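Local atomic coordinates of B-agarase (Saccharophagus degradans, PDB entry 4BQ2), a protein that hydrolyses agarose as an exo-acting beta-agarase of glycoside hydrolase family 50. Residues S50-I56 / K168-Q174; I76-H82 / H178-I184; S628-G632 / G666-A670. All blocks are in the same frame, centred on the assembly; numbering follows the deposited sequence.

Contact 1 (S50-I56 / K168-Q174)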
ATOM      1  N   SER A  50       9.578  13.473  12.958  1.00 20.53           N
ATOM      2  CA  SER A  50       8.845  12.651  12.020  1.00 21.37           C
ATOM      3  C   SER A  50       7.819  13.455  11.217  1.00 20.84           C
ATOM      4  O   SER A  50       7.296  12.969  10.197  1.00 20.53           O
ATOM      5  CB  SER A  50       8.166  11.484  12.764  1.00 22.71           C
ATOM      6  OG  SER A  50       7.130  11.990  13.554  1.00 24.34           O
ATOM      7  N   TYR A  51       7.513  14.669  11.667  1.00 20.58           N
ATOM      8  CA  TYR A  51       6.622  15.549  10.927  1.00 20.92           C
ATOM      9  C   TYR A  51       7.242  16.924  10.885  1.00 22.31           C
ATOM     10  O   TYR A  51       7.420  17.542  11.931  1.00 21.97           O
ATOM     11  CB  TYR A  51       5.214  15.625  11.552  1.00 22.54           C
ATOM     12  CG  TYR A  51       4.231  16.334  10.644  1.00 25.48           C
ATOM     13  CD1 TYR A  51       4.153  17.715  10.641  1.00 26.26           C
ATOM     14  CD2 TYR A  51       3.402  15.622   9.769  1.00 25.10           C
ATOM     15  CE1 TYR A  51       3.291  18.386   9.801  1.00 28.25           C
ATOM     16  CE2 TYR A  51       2.509  16.286   8.926  1.00 27.30           C
ATOM     17  CZ  TYR A  51       2.475  17.684   8.957  1.00 28.12           C
ATOM     18  OH  TYR A  51       1.646  18.416   8.161  1.00 31.40           O
ATOM     19  N   THR A  52       7.560  17.410   9.682  1.00 18.45           N
ATOM     20  CA  THR A  52       8.237  18.699   9.526  1.00 18.42           C
ATOM     21  C   THR A  52       7.607  19.449   8.333  1.00 17.59           C
ATOM     22  O   THR A  52       6.922  18.832   7.497  1.00 15.53           O
ATOM     23  CB  THR A  52       9.744  18.485   9.270  1.00 18.52           C
ATOM     24  OG1 THR A  52       9.930  17.840   7.999  1.00 20.43           O
ATOM     25  CG2 THR A  52      10.363  17.598  10.364  1.00 18.42           C
ATOM     26  N   GLY A  53       7.814  20.763   8.259  1.00 16.78           N
ATOM     27  CA  GLY A  53       7.330  21.533   7.111  1.00 17.49           C
ATOM     28  C   GLY A  53       6.798  22.915   7.463  1.00 18.50           C
ATOM     29  O   GLY A  53       7.245  23.546   8.446  1.00 16.54           O
ATOM     30  N   LEU A  54       5.853  23.380   6.647  1.00 19.74           N
ATOM     31  CA  LEU A  54       5.192  24.670   6.871  1.00 20.72           C
ATOM     32  C   LEU A  54       3.680  24.548   6.714  1.00 21.07           C
ATOM     33  O   LEU A  54       3.148  23.588   6.106  1.00 21.35           O
ATOM     34  CB  LEU A  54       5.748  25.770   5.926  1.00 20.45           C
ATOM     35  CG  LEU A  54       5.575  25.544   4.406  1.00 20.70           C
ATOM     36  CD1 LEU A  54       4.168  25.911   3.940  1.00 22.40           C
ATOM     37  CD2 LEU A  54       6.574  26.383   3.614  1.00 20.70           C
ATOM     38  N   ALA A  55       2.977  25.514   7.293  1.00 19.75           N
ATOM     39  CA  ALA A  55       1.549  25.602   7.147  1.00 20.99           C
ATOM     40  C   ALA A  55       1.217  27.062   6.971  1.00 21.45           C
ATOM     41  O   ALA A  55       1.571  27.908   7.805  1.00 22.11           O
ATOM     42  CB  ALA A  55       0.812  25.029   8.366  1.00 19.17           C
ATOM     43  N   ILE A  56       0.549  27.359   5.865  1.00 22.16           N
ATOM     44  CA  ILE A  56       0.042  28.707   5.665  1.00 22.89           C
ATOM     45  C   ILE A  56      -1.361  28.729   6.227  1.00 23.36           C
ATOM     46  O   ILE A  56      -2.227  27.937   5.816  1.00 23.58           O
ATOM     47  CB  ILE A  56       0.026  29.102   4.184  1.00 23.05           C
ATOM     48  CG1 ILE A  56       1.363  28.767   3.518  1.00 22.63           C
ATOM     49  CG2 ILE A  56      -0.239  30.609   4.051  1.00 25.18           C
ATOM     50  CD1 ILE A  56       1.277  28.740   2.011  1.00 26.04           C
ATOM     51  N   LYS A 168      -6.205  26.398   5.304  1.00 23.56           N
ATOM     52  CA  LYS A 168      -4.856  26.004   5.597  1.00 23.62           C
ATOM     53  C   LYS A 168      -4.225  25.319   4.398  1.00 23.81           C
ATOM     54  O   LYS A 168      -4.889  24.558   3.697  1.00 23.81           O
ATOM     55  CB  LYS A 168      -4.846  25.075   6.797  1.00 24.44           C
ATOM     56  CG  LYS A 168      -3.471  24.603   7.214  1.00 25.39           C
ATOM     57  CD  LYS A 168      -3.584  23.467   8.211  1.00 27.61           C
ATOM     58  CE  LYS A 168      -3.162  23.904   9.572  1.00 30.31           C
ATOM     59  NZ  LYS A 168      -2.689  22.666  10.269  1.00 39.40           N
ATOM     60  N   ILE A 169      -2.954  25.630   4.171  1.00 21.80           N
ATOM     61  CA  ILE A 169      -2.188  24.979   3.118  1.00 23.13           C
ATOM     62  C   ILE A 169      -0.898  24.479   3.744  1.00 21.64           C
ATOM     63  O   ILE A 169      -0.065  25.255   4.221  1.00 20.61           O
ATOM     64  CB  ILE A 169      -1.878  25.923   1.937  1.00 25.47           C
ATOM     65  CG1 ILE A 169      -3.180  26.353   1.263  1.00 26.61           C
ATOM     66  CG2 ILE A 169      -0.940  25.244   0.934  1.00 25.88           C
ATOM     67  CD1 ILE A 169      -2.989  27.457   0.248  1.00 29.13           C
ATOM     68  N   SER A 170      -0.725  23.167   3.716  1.00 20.04           N
ATOM     69  CA  SER A 170       0.392  22.556   4.398  1.00 19.71           C
ATOM     70  C   SER A 170       1.306  21.841   3.406  1.00 19.07           C
ATOM     71  O   SER A 170       0.808  21.150   2.531  1.00 19.96           O
ATOM     72  CB  SER A 170      -0.182  21.540   5.397  1.00 20.76           C
ATOM     73  OG  SER A 170       0.850  20.754   5.888  1.00 24.68           O
ATOM     74  N   LEU A 171       2.617  22.062   3.523  1.00 19.74           N
ATOM     75  CA  LEU A 171       3.630  21.256   2.843  1.00 18.50           C
ATOM     76  C   LEU A 171       4.488  20.564   3.894  1.00 18.19           C
ATOM     77  O   LEU A 171       5.140  21.220   4.690  1.00 18.63           O
ATOM     78  CB  LEU A 171       4.510  22.110   1.918  1.00 18.00           C
ATOM     79  CG  LEU A 171       3.886  22.537   0.575  1.00 17.98           C
ATOM     80  CD1 LEU A 171       4.773  23.561  -0.118  1.00 19.70           C
ATOM     81  CD2 LEU A 171       3.629  21.367  -0.363  1.00 17.58           C
ATOM     82  N   SER A 172       4.496  19.234   3.896  1.00 18.25           N
ATOM     83  CA  SER A 172       5.200  18.509   4.939  1.00 17.24           C
ATOM     84  C   SER A 172       6.093  17.396   4.416  1.00 17.92           C
ATOM     85  O   SER A 172       5.817  16.799   3.374  1.00 17.20           O
ATOM     86  CB  SER A 172       4.245  17.924   5.986  1.00 17.99           C
ATOM     87  OG  SER A 172       3.221  17.087   5.410  1.00 19.33           O
ATOM     88  N   VAL A 173       7.118  17.106   5.210  1.00 16.58           N
ATOM     89  CA  VAL A 173       7.998  15.969   5.027  1.00 16.86           C
ATOM     90  C   VAL A 173       7.827  15.029   6.226  1.00 17.02           C
ATOM     91  O   VAL A 173       8.001  15.463   7.375  1.00 18.47           O
ATOM     92  CB  VAL A 173       9.439  16.466   4.896  1.00 16.25           C
ATOM     93  CG1 VAL A 173      10.450  15.356   5.143  1.00 16.86           C
ATOM     94  CG2 VAL A 173       9.665  17.115   3.530  1.00 15.85           C
ATOM     95  N   GLN A 174       7.523  13.752   5.962  1.00 16.51           N
ATOM     96  CA  GLN A 174       7.066  12.798   6.991  1.00 17.18           C
ATOM     97  C   GLN A 174       7.956  11.557   7.072  1.00 17.83           C
ATOM     98  O   GLN A 174       8.306  10.979   6.034  1.00 18.69           O
ATOM     99  CB  GLN A 174       5.621  12.389   6.685  1.00 18.02           C
ATOM    100  CG  GLN A 174       4.682  13.584   6.691  1.00 18.75           C
ATOM    101  CD  GLN A 174       3.240  13.273   6.323  1.00 18.02           C
ATOM    102  OE1 GLN A 174       2.768  12.123   6.376  1.00 18.38           O
ATOM    103  NE2 GLN A 174       2.528  14.314   5.939  1.00 16.86           N
TER
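Two torsions on the strand 51-56 set up the side-chain meetings with the strand 168-174. At Tyr51, CG stands opposite the backbone N (chi1 -170°), which swings the ring across onto the neighbouring strand until CZ passes 3.5 Å from Ser172 CB. At Thr52, a chi1 of 66° tucks OG1 between its own N and carbonyl carbon, and from there it donates to Val173 O at 3.1 Å. That carbonyl also takes the amide N-H of Thr52, the two donors coming in from opposite faces of its plane.

The backbones form an antiparallel ladder. Thr52 with Val173, Leu54 with Leu171 and Ile56 with Ile169 are the hydrogen-bonded pairs, each closed in both directions; Ile56 N to Ile169 O is short at 2.7 Å. Between them, CA-H groups lean on carbonyls, as in Gly53 CA to Leu171 O at 3.3 Å.

Beside the Tyr51 ring runs the extended chain of Gln174, pointing the same way, with the amide turned 31° from the ring plane and NE2 3.6 Å from Tyr51 CE2. The amide is steadied along its own strand: NE2 donates to Ser172 OG at 2.9 Å, with the acceptor in the amide plane. Ser170 OG and Ser172 OG each make at most a weak bond to Tyr51 OH.

On the other face, Leu54 CD1 lies 4.3 Å from Leu171 CB, and Leu54 goes on to Leu40 and Leu42 of strand 36-44, while Ile56 and Ile169 share Trp62. This Leu54 face is mostly apolar, its one hydroxyl, Thr52 OG1, being taken up by Val173 O; the Tyr51 face carries the serine hydroxyls, the amide and the phenol, with Ala55 among them.

Contact 2 (I76-H82 / H178-I184); sequences IVSVGDH and HDKTVII
In the CBM-like beta domain, Ile76 to Val79 pairs antiparallel with Thr181 to Ile184, strand 70-79 lying between 110-115 and 180-191.

Backbone bonds come first. Val77 and Ile183 exchange two: Val77 N to Ile183 O, lying in the carbonyl plane, and Ile183 N to Val77 O at 2.9 Å. Val79 N adds one to Thr181 O. Past Val79 the chains diverge and a water fills in, accepting from Thr181 N at 3.1 Å and lying within bonding distance of Val79 O and His82 O.

Apolar packing occupies both faces. Val77 CG1, set between its backbone N and carbonyl carbon (chi1 70°), lies against Ile183 CB at 4.0 Å, and Val79 CG2 meets Ile183 CG1. On the reverse side Ile76 CG2 touches both Val182 CB and Ile184 CG1.

Aromatic contact closes the loop end. The His82 and His178 rings form an offset stack, centroids 3.7 Å apart and planes at 11°; His178 NE2 is hydrogen-bonded to Asp682 OD2 of helix 673-688. Asp81 CB lies over the opposite face of the His82 ring, toward its rim, while His82 CE1 sits directly over the centre of the His178 ring, 3.3 Å from His178 CD2.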
ATOM      1  N   ILE A  76       9.297  24.840  -6.769  1.00 17.70           N
ATOM      2  CA  ILE A  76      10.002  24.151  -5.672  1.00 18.33           C
ATOM      3  C   ILE A  76      11.236  23.450  -6.207  1.00 19.26           C
ATOM      4  O   ILE A  76      11.232  22.952  -7.359  1.00 20.93           O
ATOM      5  CB  ILE A  76       9.090  23.092  -4.962  1.00 17.09           C
ATOM      6  CG1 ILE A  76       7.634  23.578  -4.854  1.00 16.65           C
ATOM      7  CG2 ILE A  76       9.640  22.695  -3.580  1.00 16.41           C
ATOM      8  CD1 ILE A  76       6.679  22.543  -4.247  1.00 16.28           C
ATOM      9  N   VAL A  77      12.284  23.384  -5.389  1.00 17.45           N
ATOM     10  CA  VAL A  77      13.445  22.545  -5.722  1.00 17.99           C
ATOM     11  C   VAL A  77      14.061  22.077  -4.415  1.00 18.78           C
ATOM     12  O   VAL A  77      13.924  22.768  -3.411  1.00 16.54           O
ATOM     13  CB  VAL A  77      14.501  23.328  -6.519  1.00 18.89           C
ATOM     14  CG1 VAL A  77      15.198  24.367  -5.640  1.00 19.61           C
ATOM     15  CG2 VAL A  77      15.526  22.383  -7.130  1.00 19.68           C
ATOM     16  N   SER A  78      14.721  20.911  -4.416  1.00 18.10           N
ATOM     17  CA  SER A  78      15.434  20.427  -3.212  1.00 18.66           C
ATOM     18  C   SER A  78      16.890  20.871  -3.320  1.00 19.57           C
ATOM     19  O   SER A  78      17.379  21.083  -4.409  1.00 18.72           O
ATOM     20  CB  SER A  78      15.379  18.892  -3.086  1.00 18.70           C
ATOM     21  OG  SER A  78      14.062  18.474  -2.840  1.00 19.89           O
ATOM     22  N   VAL A  79      17.558  21.057  -2.190  1.00 20.28           N
ATOM     23  CA  VAL A  79      18.957  21.462  -2.214  1.00 23.68           C
ATOM     24  C   VAL A  79      19.683  20.408  -1.418  1.00 25.91           C
ATOM     25  O   VAL A  79      19.106  19.842  -0.490  1.00 24.56           O
ATOM     26  CB  VAL A  79      19.137  22.862  -1.590  1.00 24.90           C
ATOM     27  CG1 VAL A  79      20.598  23.278  -1.596  1.00 29.01           C
ATOM     28  CG2 VAL A  79      18.298  23.888  -2.353  1.00 25.97           C
ATOM     29  N   GLY A  80      20.923  20.112  -1.807  1.00 25.99           N
ATOM     30  CA  GLY A  80      21.745  19.172  -1.068  1.00 27.20           C
ATOM     31  C   GLY A  80      21.790  17.786  -1.674  1.00 26.11           C
ATOM     32  O   GLY A  80      21.816  17.615  -2.901  1.00 24.99           O
ATOM     33  N   ASP A  81      21.794  16.794  -0.803  1.00 24.90           N
ATOM     34  CA  ASP A  81      22.061  15.423  -1.206  1.00 27.00           C
ATOM     35  C   ASP A  81      20.783  14.636  -1.521  1.00 25.55           C
ATOM     36  O   ASP A  81      20.839  13.642  -2.235  1.00 27.67           O
ATOM     37  CB  ASP A  81      22.867  14.696  -0.105  1.00 29.86           C
ATOM     38  CG  ASP A  81      24.324  15.180  -0.003  1.00 32.56           C
ATOM     39  OD1 ASP A  81      24.857  15.713  -0.992  1.00 32.95           O
ATOM     40  OD2 ASP A  81      24.951  15.005   1.072  1.00 35.90           O
ATOM     41  N   HIS A  82      19.639  15.066  -0.994  1.00 21.99           N
ATOM     42  CA  HIS A  82      18.436  14.231  -1.057  1.00 20.30           C
ATOM     43  C   HIS A  82      17.263  14.895  -1.742  1.00 20.24           C
ATOM     44  O   HIS A  82      17.070  16.087  -1.596  1.00 18.85           O
ATOM     45  CB  HIS A  82      18.043  13.828   0.347  1.00 20.79           C
ATOM     46  CG  HIS A  82      19.147  13.157   1.078  1.00 20.06           C
ATOM     47  ND1 HIS A  82      19.525  11.860   0.810  1.00 20.62           N
ATOM     48  CD2 HIS A  82      20.008  13.615   2.011  1.00 21.31           C
ATOM     49  CE1 HIS A  82      20.553  11.538   1.575  1.00 20.40           C
ATOM     50  NE2 HIS A  82      20.860  12.581   2.317  1.00 18.81           N
ATOM     51  N   HIS A 178      16.544  11.521   6.601  1.00 17.25           N
ATOM     52  CA  HIS A 178      17.526  12.591   6.410  1.00 17.79           C
ATOM     53  C   HIS A 178      16.827  13.930   6.555  1.00 16.05           C
ATOM     54  O   HIS A 178      15.631  14.048   6.248  1.00 15.44           O
ATOM     55  CB  HIS A 178      18.088  12.557   4.984  1.00 17.86           C
ATOM     56  CG  HIS A 178      18.653  11.239   4.570  1.00 19.83           C
ATOM     57  ND1 HIS A 178      19.798  10.714   5.119  1.00 20.22           N
ATOM     58  CD2 HIS A 178      18.265  10.371   3.607  1.00 22.02           C
ATOM     59  CE1 HIS A 178      20.084   9.566   4.529  1.00 21.62           C
ATOM     60  NE2 HIS A 178      19.165   9.333   3.611  1.00 22.77           N
ATOM     61  N   ASP A 179      17.581  14.947   6.949  1.00 15.35           N
ATOM     62  CA  ASP A 179      17.127  16.331   6.835  1.00 16.55           C
ATOM     63  C   ASP A 179      16.923  16.639   5.357  1.00 17.08           C
ATOM     64  O   ASP A 179      17.758  16.272   4.548  1.00 18.03           O
ATOM     65  CB  ASP A 179      18.201  17.290   7.379  1.00 18.42           C
ATOM     66  CG  ASP A 179      18.309  17.237   8.905  1.00 19.44           C
ATOM     67  OD1 ASP A 179      17.374  16.721   9.553  1.00 17.64           O
ATOM     68  OD2 ASP A 179      19.310  17.748   9.436  1.00 20.88           O
ATOM     69  N   LYS A 180      15.802  17.279   5.042  1.00 16.47           N
ATOM     70  CA  LYS A 180      15.432  17.700   3.696  1.00 16.03           C
ATOM     71  C   LYS A 180      15.408  19.255   3.668  1.00 17.35           C
ATOM     72  O   LYS A 180      14.987  19.903   4.621  1.00 17.72           O
ATOM     73  CB  LYS A 180      14.032  17.167   3.301  1.00 15.68           C
ATOM     74  CG  LYS A 180      13.868  15.637   3.323  1.00 14.74           C
ATOM     75  CD  LYS A 180      14.981  14.949   2.538  1.00 13.98           C
ATOM     76  CE  LYS A 180      14.901  13.400   2.546  1.00 14.92           C
ATOM     77  NZ  LYS A 180      13.624  12.921   1.910  1.00 15.22           N
ATOM     78  N   THR A 181      15.853  19.848   2.574  1.00 18.40           N
ATOM     79  CA  THR A 181      15.823  21.326   2.431  1.00 18.94           C
ATOM     80  C   THR A 181      15.296  21.669   1.029  1.00 19.75           C
ATOM     81  O   THR A 181      15.759  21.086   0.038  1.00 17.58           O
ATOM     82  CB  THR A 181      17.234  21.931   2.608  1.00 19.41           C
ATOM     83  OG1 THR A 181      17.761  21.545   3.884  1.00 21.18           O
ATOM     84  CG2 THR A 181      17.213  23.505   2.501  1.00 20.31           C
ATOM     85  N   VAL A 182      14.336  22.589   0.958  1.00 17.10           N
ATOM     86  CA  VAL A 182      13.796  23.016  -0.314  1.00 17.04           C
ATOM     87  C   VAL A 182      13.850  24.538  -0.415  1.00 17.32           C
ATOM     88  O   VAL A 182      14.001  25.228   0.605  1.00 15.82           O
ATOM     89  CB  VAL A 182      12.333  22.551  -0.504  1.00 16.21           C
ATOM     90  CG1 VAL A 182      12.256  21.019  -0.518  1.00 15.86           C
ATOM     91  CG2 VAL A 182      11.415  23.168   0.566  1.00 16.79           C
ATOM     92  N   ILE A 183      13.722  25.040  -1.653  1.00 17.97           N
ATOM     93  CA  ILE A 183      13.417  26.448  -1.883  1.00 18.53           C
ATOM     94  C   ILE A 183      12.053  26.458  -2.542  1.00 17.14           C
ATOM     95  O   ILE A 183      11.812  25.702  -3.483  1.00 18.09           O
ATOM     96  CB  ILE A 183      14.406  27.153  -2.846  1.00 19.56           C
ATOM     97  CG1 ILE A 183      15.853  26.880  -2.471  1.00 23.51           C
ATOM     98  CG2 ILE A 183      14.156  28.658  -2.886  1.00 19.38           C
ATOM     99  CD1 ILE A 183      16.211  27.315  -1.073  1.00 25.98           C
ATOM    100  N   ILE A 184      11.174  27.318  -2.051  1.00 16.74           N
ATOM    101  CA  ILE A 184       9.812  27.469  -2.547  1.00 16.01           C
ATOM    102  C   ILE A 184       9.667  28.917  -3.032  1.00 17.77           C
ATOM    103  O   ILE A 184      10.142  29.846  -2.373  1.00 17.69           O
ATOM    104  CB  ILE A 184       8.786  27.193  -1.433  1.00 17.27           C
ATOM    105  CG1 ILE A 184       8.882  25.717  -0.932  1.00 16.43           C
ATOM    106  CG2 ILE A 184       7.366  27.525  -1.898  1.00 17.02           C
ATOM    107  CD1 ILE A 184       8.139  25.468   0.372  1.00 15.76           C
TER
HETATM  108  O   HOH W   1      17.184  17.924   0.476  1.00 26.15           O

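Contact 3 (S628-G632 / G666-A670)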
ATOM      1  N   SER A 628       4.685  -0.612   6.238  1.00 14.67           N
ATOM      2  CA  SER A 628       5.077   0.755   6.567  1.00 14.22           C
ATOM      3  C   SER A 628       5.652   1.446   5.337  1.00 14.09           C
ATOM      4  O   SER A 628       6.838   1.265   4.974  1.00 14.63           O
ATOM      5  CB  SER A 628       6.061   0.801   7.765  1.00 14.26           C
ATOM      6  OG  SER A 628       6.327   2.160   8.172  1.00 14.33           O
ATOM      7  N   TYR A 629       4.792   2.208   4.671  1.00 13.38           N
ATOM      8  CA  TYR A 629       5.203   2.928   3.493  1.00 14.08           C
ATOM      9  C   TYR A 629       5.694   4.313   3.899  1.00 14.38           C
ATOM     10  O   TYR A 629       4.940   5.278   3.899  1.00 14.70           O
ATOM     11  CB  TYR A 629       4.026   3.030   2.536  1.00 14.06           C
ATOM     12  CG  TYR A 629       3.595   1.696   1.914  1.00 13.27           C
ATOM     13  CD1 TYR A 629       4.258   1.191   0.798  1.00 14.26           C
ATOM     14  CD2 TYR A 629       2.490   1.018   2.383  1.00 13.40           C
ATOM     15  CE1 TYR A 629       3.855  -0.002   0.204  1.00 13.17           C
ATOM     16  CE2 TYR A 629       2.084  -0.188   1.803  1.00 14.05           C
ATOM     17  CZ  TYR A 629       2.767  -0.675   0.698  1.00 13.01           C
ATOM     18  OH  TYR A 629       2.350  -1.861   0.079  1.00 14.03           O
ATOM     19  N   LYS A 630       6.978   4.387   4.190  1.00 14.21           N
ATOM     20  CA  LYS A 630       7.642   5.599   4.652  1.00 15.31           C
ATOM     21  C   LYS A 630       9.040   5.504   4.050  1.00 16.02           C
ATOM     22  O   LYS A 630       9.360   4.524   3.362  1.00 16.07           O
ATOM     23  CB  LYS A 630       7.759   5.593   6.207  1.00 15.21           C
ATOM     24  CG  LYS A 630       6.453   5.405   6.968  1.00 17.86           C
ATOM     25  CD  LYS A 630       5.495   6.601   6.815  1.00 18.76           C
ATOM     26  CE  LYS A 630       4.167   6.243   7.461  1.00 22.37           C
ATOM     27  NZ  LYS A 630       2.995   6.952   6.885  1.00 27.67           N
ATOM     28  N   GLU A 631       9.864   6.513   4.278  1.00 15.42           N
ATOM     29  CA  GLU A 631      11.277   6.477   3.859  1.00 15.58           C
ATOM     30  C   GLU A 631      12.200   5.601   4.716  1.00 15.55           C
ATOM     31  O   GLU A 631      13.313   5.241   4.308  1.00 15.05           O
ATOM     32  CB  GLU A 631      11.802   7.916   3.697  1.00 15.39           C
ATOM     33  CG  GLU A 631      11.075   8.568   2.493  1.00 16.71           C
ATOM     34  CD  GLU A 631      11.459  10.031   2.210  1.00 18.20           C
ATOM     35  OE1 GLU A 631      12.587  10.450   2.552  1.00 19.02           O
ATOM     36  OE2 GLU A 631      10.634  10.746   1.576  1.00 20.51           O
ATOM     37  N   GLY A 632      11.719   5.260   5.898  1.00 15.59           N
ATOM     38  CA  GLY A 632      12.389   4.281   6.744  1.00 16.06           C
ATOM     39  C   GLY A 632      11.621   4.129   8.029  1.00 15.31           C
ATOM     40  O   GLY A 632      10.400   4.417   8.102  1.00 16.14           O
ATOM     41  N   GLY A 666       3.364   5.823  -6.698  1.00 18.65           N
ATOM     42  CA  GLY A 666       3.028   4.973  -5.555  1.00 18.10           C
ATOM     43  C   GLY A 666       2.955   5.784  -4.254  1.00 17.46           C
ATOM     44  O   GLY A 666       2.811   6.997  -4.288  1.00 15.45           O
ATOM     45  N   LEU A 667       3.090   5.127  -3.102  1.00 17.21           N
ATOM     46  CA  LEU A 667       2.982   5.823  -1.799  1.00 16.21           C
ATOM     47  C   LEU A 667       4.176   6.711  -1.389  1.00 14.86           C
ATOM     48  O   LEU A 667       4.035   7.737  -0.718  1.00 15.41           O
ATOM     49  CB  LEU A 667       2.627   4.802  -0.682  1.00 16.58           C
ATOM     50  CG  LEU A 667       1.206   4.244  -0.895  1.00 19.35           C
ATOM     51  CD1 LEU A 667       0.900   3.027  -0.033  1.00 19.75           C
ATOM     52  CD2 LEU A 667       0.140   5.335  -0.681  1.00 20.74           C
ATOM     53  N   ILE A 668       5.366   6.307  -1.788  1.00 14.83           N
ATOM     54  CA  ILE A 668       6.572   7.015  -1.432  1.00 15.98           C
ATOM     55  C   ILE A 668       7.293   7.290  -2.742  1.00 15.57           C
ATOM     56  O   ILE A 668       7.316   6.430  -3.626  1.00 16.23           O
ATOM     57  CB  ILE A 668       7.465   6.205  -0.455  1.00 16.42           C
ATOM     58  CG1 ILE A 668       6.764   6.036   0.918  1.00 17.21           C
ATOM     59  CG2 ILE A 668       8.856   6.856  -0.354  1.00 16.64           C
ATOM     60  CD1 ILE A 668       6.586   7.330   1.757  1.00 17.97           C
ATOM     61  N   HIS A 669       7.814   8.505  -2.888  1.00 15.30           N
ATOM     62  CA  HIS A 669       8.204   9.040  -4.214  1.00 15.71           C
ATOM     63  C   HIS A 669       9.703   9.355  -4.288  1.00 16.31           C
ATOM     64  O   HIS A 669      10.273   9.949  -3.357  1.00 16.39           O
ATOM     65  CB  HIS A 669       7.413  10.338  -4.535  1.00 15.49           C
ATOM     66  CG  HIS A 669       5.913  10.189  -4.507  1.00 16.98           C
ATOM     67  ND1 HIS A 669       5.063  11.263  -4.656  1.00 17.60           N
ATOM     68  CD2 HIS A 669       5.119   9.103  -4.335  1.00 16.79           C
ATOM     69  CE1 HIS A 669       3.806  10.846  -4.594  1.00 18.25           C
ATOM     70  NE2 HIS A 669       3.814   9.537  -4.393  1.00 17.70           N
ATOM     71  N   ALA A 670      10.312   8.993  -5.415  1.00 16.29           N
ATOM     72  CA  ALA A 670      11.696   9.292  -5.727  1.00 15.33           C
ATOM     73  C   ALA A 670      11.738  10.151  -6.983  1.00 15.58           C
ATOM     74  O   ALA A 670      10.743  10.228  -7.728  1.00 15.34           O
ATOM     75  CB  ALA A 670      12.481   8.000  -5.961  1.00 15.61           C
TER
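Two loops at the C-terminal ends of parallel strands 624-627 and 648-652 meet here through Tyr629, Leu667 and Ile668, at the mouth of the catalytic (beta/alpha)8-type barrel expected for this family. The main touch is a CH-pi contact: Leu667 CD1 sits over one face of the Tyr629 ring, 3.6 Å from the centroid and 17° off the ring normal. It is displaced toward the rim, which leaves Tyr629 CD2 as the closest ring atom at 3.5 Å.

Ile668 works further down the loop. Its CD1 rests against backbone, 3.4 Å from Tyr629 O and 3.5 Å from Lys630 CA, while its CG2 branch meets Glu631 CG at 4.0 Å. A chi1 of -66° sets CG1 beside the backbone N of Ile668, directing CD1 to the Tyr629-Lys630 backbone and CG2 to the Glu631 side chain. Contact across the loops is thus apolar, and the polar ends look elsewhere: Tyr629 OH hydrogen-bonds to Glu652, Lys630 NZ forms a salt bridge with Asp606 and Glu631 OE1 one with Lys180. Within its own loop, His669 NE2 donates to Gly666 O at 2.7 Å.

A glycerol, probably from the crystallisation liquor, lies about 3 Å from the Tyr629 side chain and may mark a pocket. Met679 of helix 673-688 touches both Glu631 and Ile668. Ile668 also touches Gln85 and Tyr87 of strand 84-92 in the CBM-like domain, and Gln85 hydrogen-bonds to Leu667 O and His669 N.

Overall arrangement
Contacts 1 and 2, centred 14 Å apart, belong to the same CBM-like beta domain and share an apolar interior: Leu54 CD2 meets Ile184 CD1 at 3.7 Å, and Leu171 CD1 meets Ile184 CD1 at 3.9 Å. Their segments alternate along the chain. Contact 3 joins two loops of the probable barrel domain, about 17 Å from each of them between centres. Contact 2 reaches it directly, through a salt bridge from Lys180 NZ to Glu631 OE1 of 2.8 Å; contact 1 stops about 5 Å short at the nearest atoms. At the other end of contact 2 the Ile183 side chain is about 8 Å from the bound calcium ion, while the glycerol that may mark a pocket lies beside contact 3.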